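PDB 2R1J: repressor protein C2 from Enterobacteria phage P22, which binds the OR and OL operators of the phage genome and blocks transcription of lytic genes, keeping the prophage dormant in the host chromosome. Local coordinates for residues Ile19-Leu24 and Ala34-Glu39. Numbering follows the deposited sequence.
With nucleotides of chain B; nucleotides of chain A.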
loop_
_atom_site.group_PDB
_atom_site.type_symbol
_atom_site.label_atom_id
_atom_site.label_comp_id
_atom_site.label_asym_id
_atom_site.label_seq_id
_atom_site.Cartn_x
_atom_site.Cartn_y
_atom_site.Cartn_z
ATOM N N ILE C 19 11.302 -10.101 16.925
ATOM C CA ILE C 19 11.065 -11.246 16.056
ATOM C C ILE C 19 12.051 -11.189 14.899
ATOM O O ILE C 19 12.512 -10.112 14.526
ATOM C CB ILE C 19 9.625 -11.265 15.523
ATOM C CG1 ILE C 19 9.329 -9.980 14.759
ATOM C CG2 ILE C 19 8.643 -11.426 16.690
ATOM C CD1 ILE C 19 7.982 -9.977 14.094
ATOM N N ARG C 20 12.395 -12.354 14.361
ATOM C CA ARG C 20 13.350 -12.437 13.263
ATOM C C ARG C 20 12.657 -11.990 11.963
ATOM O O ARG C 20 11.433 -11.850 11.927
ATOM C CB ARG C 20 13.864 -13.875 13.112
ATOM C CG ARG C 20 12.763 -14.932 12.913
ATOM C CD ARG C 20 13.345 -16.297 12.601
ATOM N NE ARG C 20 12.298 -17.302 12.413
ATOM C CZ ARG C 20 12.525 -18.580 12.109
ATOM N NH1 ARG C 20 13.766 -19.035 11.955
ATOM N NH2 ARG C 20 11.503 -19.405 11.943
ATOM N N GLN C 21 13.444 -11.741 10.920
ATOM C CA GLN C 21 12.873 -11.316 9.637
ATOM C C GLN C 21 11.962 -12.407 9.093
ATOM O O GLN C 21 10.887 -12.128 8.538
ATOM C CB GLN C 21 13.975 -11.029 8.613
ATOM C CG GLN C 21 14.799 -9.795 8.926
ATOM C CD GLN C 21 15.831 -9.479 7.853
ATOM O OE1 GLN C 21 16.352 -10.372 7.190
ATOM N NE2 GLN C 21 16.143 -8.197 7.693
ATOM N N ALA C 22 12.397 -13.652 9.243
ATOM C CA ALA C 22 11.602 -14.775 8.772
ATOM C C ALA C 22 10.250 -14.827 9.484
ATOM O O ALA C 22 9.227 -15.185 8.877
ATOM C CB ALA C 22 12.352 -16.086 8.961
ATOM N N ALA C 23 10.223 -14.474 10.767
ATOM C CA ALA C 23 8.969 -14.508 11.506
ATOM C C ALA C 23 8.036 -13.404 11.029
ATOM O O ALA C 23 6.826 -13.611 10.918
ATOM C CB ALA C 23 9.226 -14.372 13.030
ATOM N N LEU C 24 8.585 -12.224 10.764
ATOM C CA LEU C 24 7.742 -11.134 10.266
ATOM C C LEU C 24 7.231 -11.525 8.862
ATOM O O LEU C 24 6.065 -11.307 8.531
ATOM C CB LEU C 24 8.541 -9.822 10.188
ATOM C CG LEU C 24 7.763 -8.599 9.659
ATOM C CD1 LEU C 24 6.536 -8.319 10.515
ATOM C CD2 LEU C 24 8.681 -7.396 9.658
ATOM N N ALA C 34 12.306 -10.692 1.336
ATOM C CA ALA C 34 11.530 -9.501 1.052
ATOM C C ALA C 34 11.614 -8.535 2.239
ATOM O O ALA C 34 11.740 -7.325 2.079
ATOM C CB ALA C 34 10.077 -9.870 0.781
ATOM N N ILE C 35 11.543 -9.071 3.459
ATOM C CA ILE C 35 11.631 -8.192 4.627
ATOM C C ILE C 35 12.994 -7.488 4.612
ATOM O O ILE C 35 13.081 -6.273 4.860
ATOM C CB ILE C 35 11.484 -8.990 5.956
ATOM C CG1 ILE C 35 10.122 -9.681 6.008
ATOM C CG2 ILE C 35 11.633 -8.021 7.151
ATOM C CD1 ILE C 35 8.934 -8.759 5.880
ATOM N N SER C 36 14.046 -8.244 4.324
ATOM C CA SER C 36 15.404 -7.700 4.254
ATOM C C SER C 36 15.511 -6.603 3.213
ATOM O O SER C 36 16.137 -5.568 3.433
ATOM C CB SER C 36 16.407 -8.819 3.954
ATOM O OG SER C 36 17.683 -8.286 3.664
ATOM N N GLN C 37 14.845 -6.807 2.076
ATOM C CA GLN C 37 14.884 -5.813 1.018
ATOM C C GLN C 37 14.157 -4.529 1.433
ATOM O O GLN C 37 14.635 -3.445 1.143
ATOM C CB GLN C 37 14.293 -6.413 -0.264
ATOM C CG GLN C 37 15.084 -7.554 -0.825
ATOM C CD GLN C 37 14.298 -8.356 -1.863
ATOM O OE1 GLN C 37 13.062 -8.388 -1.834
ATOM N NE2 GLN C 37 15.015 -9.024 -2.762
ATOM N N TRP C 38 13.012 -4.643 2.102
ATOM C CA TRP C 38 12.290 -3.464 2.546
ATOM C C TRP C 38 13.101 -2.709 3.599
ATOM O O TRP C 38 13.175 -1.477 3.568
ATOM C CB TRP C 38 10.943 -3.816 3.173
ATOM C CG TRP C 38 10.022 -4.520 2.226
ATOM C CD1 TRP C 38 10.111 -4.544 0.853
ATOM C CD2 TRP C 38 8.899 -5.310 2.577
ATOM N NE1 TRP C 38 9.099 -5.329 0.331
ATOM C CE2 TRP C 38 8.338 -5.811 1.367
ATOM C CE3 TRP C 38 8.304 -5.652 3.793
ATOM C CZ2 TRP C 38 7.213 -6.642 1.348
ATOM C CZ3 TRP C 38 7.183 -6.484 3.784
ATOM C CH2 TRP C 38 6.644 -6.973 2.567
ATOM N N GLU C 39 13.716 -3.448 4.520
ATOM C CA GLU C 39 14.463 -2.773 5.597
ATOM C C GLU C 39 15.672 -2.005 5.100
ATOM O O GLU C 39 16.003 -0.953 5.654
ATOM C CB GLU C 39 14.890 -3.775 6.690
ATOM C CG GLU C 39 13.704 -4.462 7.306
ATOM C CD GLU C 39 14.011 -5.236 8.583
ATOM O OE1 GLU C 39 15.163 -5.653 8.765
ATOM O OE2 GLU C 39 13.065 -5.436 9.362
ATOM P P DT B 3 17.349 -11.570 11.529
ATOM O OP1 DT B 3 17.193 -10.339 12.337
ATOM O OP2 DT B 3 16.156 -12.318 11.089
ATOM O "O5'" DT B 3 18.273 -11.227 10.280
ATOM C "C5'" DT B 3 19.502 -10.551 10.493
ATOM C "C4'" DT B 3 20.291 -10.413 9.211
ATOM O "O4'" DT B 3 20.677 -11.711 8.694
ATOM C "C3'" DT B 3 19.641 -9.657 8.044
ATOM O "O3'" DT B 3 20.536 -8.611 7.660
ATOM C "C2'" DT B 3 19.539 -10.710 6.948
ATOM C "C1'" DT B 3 20.695 -11.630 7.279
ATOM N N1 DT B 3 20.610 -13.001 6.741
ATOM C C2 DT B 3 21.583 -13.428 5.864
ATOM O O2 DT B 3 22.493 -12.721 5.479
ATOM N N3 DT B 3 21.449 -14.722 5.447
ATOM C C4 DT B 3 20.464 -15.617 5.803
ATOM O O4 DT B 3 20.486 -16.768 5.344
ATOM C C5 DT B 3 19.466 -15.102 6.710
ATOM C C7 DT B 3 18.339 -15.994 7.142
ATOM C C6 DT B 3 19.586 -13.835 7.127
ATOM P P DT B 4 20.085 -7.507 6.568
ATOM O OP1 DT B 4 20.541 -6.184 7.050
ATOM O OP2 DT B 4 18.639 -7.682 6.232
ATOM O "O5'" DT B 4 21.000 -7.879 5.325
ATOM C "C5'" DT B 4 22.414 -7.982 5.506
ATOM C "C4'" DT B 4 23.097 -8.458 4.246
ATOM O "O4'" DT B 4 22.781 -9.840 3.985
ATOM C "C3'" DT B 4 22.783 -7.694 2.960
ATOM O "O3'" DT B 4 24.023 -7.516 2.280
ATOM C "C2'" DT B 4 21.876 -8.647 2.193
ATOM C "C1'" DT B 4 22.411 -10.000 2.616
ATOM N N1 DT B 4 21.475 -11.136 2.561
ATOM C C2 DT B 4 21.872 -12.290 1.903
ATOM O O2 DT B 4 22.895 -12.374 1.244
ATOM N N3 DT B 4 21.017 -13.349 2.037
ATOM C C4 DT B 4 19.821 -13.367 2.723
ATOM O O4 DT B 4 19.188 -14.405 2.805
ATOM C C5 DT B 4 19.424 -12.111 3.317
ATOM C C7 DT B 4 18.111 -12.030 4.023
ATOM C C6 DT B 4 20.259 -11.064 3.206
ATOM P P DC A 13 6.938 -6.520 -2.674
ATOM O OP1 DC A 13 5.784 -6.134 -1.863
ATOM O OP2 DC A 13 8.303 -6.501 -2.104
ATOM O "O5'" DC A 13 6.646 -8.017 -3.086
ATOM C "C5'" DC A 13 7.485 -9.077 -2.660
ATOM C "C4'" DC A 13 7.555 -10.122 -3.747
ATOM O "O4'" DC A 13 8.336 -9.560 -4.841
ATOM C "C3'" DC A 13 8.335 -11.355 -3.291
ATOM O "O3'" DC A 13 7.505 -12.409 -2.862
ATOM C "C2'" DC A 13 9.163 -11.765 -4.496
ATOM C "C1'" DC A 13 9.118 -10.583 -5.457
ATOM N N1 DC A 13 10.485 -10.062 -5.677
ATOM C C2 DC A 13 11.268 -10.660 -6.670
ATOM O O2 DC A 13 10.822 -11.642 -7.242
ATOM N N3 DC A 13 12.493 -10.168 -6.947
ATOM C C4 DC A 13 12.977 -9.138 -6.250
ATOM N N4 DC A 13 14.186 -8.657 -6.589
ATOM C C5 DC A 13 12.231 -8.542 -5.186
ATOM C C6 DC A 13 10.991 -9.022 -4.945
#
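Gln21 lies across the flank of helix 32-39, its CG 4.0 Å from CG2 of Ile35 and its amide reaching on past Ser36 to Glu39. With CG set beside the backbone N (chi1 -69°) and the chain extended beyond it, NE2 arrives between a carboxylate and a phosphate and gives a bond to each. Glu39 OE1 takes one from Gln21 NE2 at 2.9 Å; it lies in the plane of the Gln21 amide but is itself met from above its carboxylate plane, the two planes standing 66° apart. The other N-H goes to OP2 of DT4 of chain B, also 2.9 Å from Gln21 NE2. OP2 of DT4 also accepts a hydrogen bond from Ser36 OG at 2.8 Å, so both helices of the helix-turn-helix in this N-terminal DNA-binding domain grip one phosphate of the synthetic operator. Helix 21-28 points its start at the neighbouring DT3 of chain B, where the backbone N of Gln21 meets OP2 at 2.8 Å in a nearly straight bond (170°). Glu39 in turn forms salt bridges with Arg11 and Arg14 of helix 6-17. Farther inside, Ile35 crosses Leu24 at about a right angle, Ile35 CG2 lying 3.9 Å from Leu24 CD2, while Leu24 also packs on Leu53 and Ala56 of helix 47-56. Toward the other DNA strand, Trp38 directs NE1 to OP2 of DC13 of chain A, 2.8 Å away.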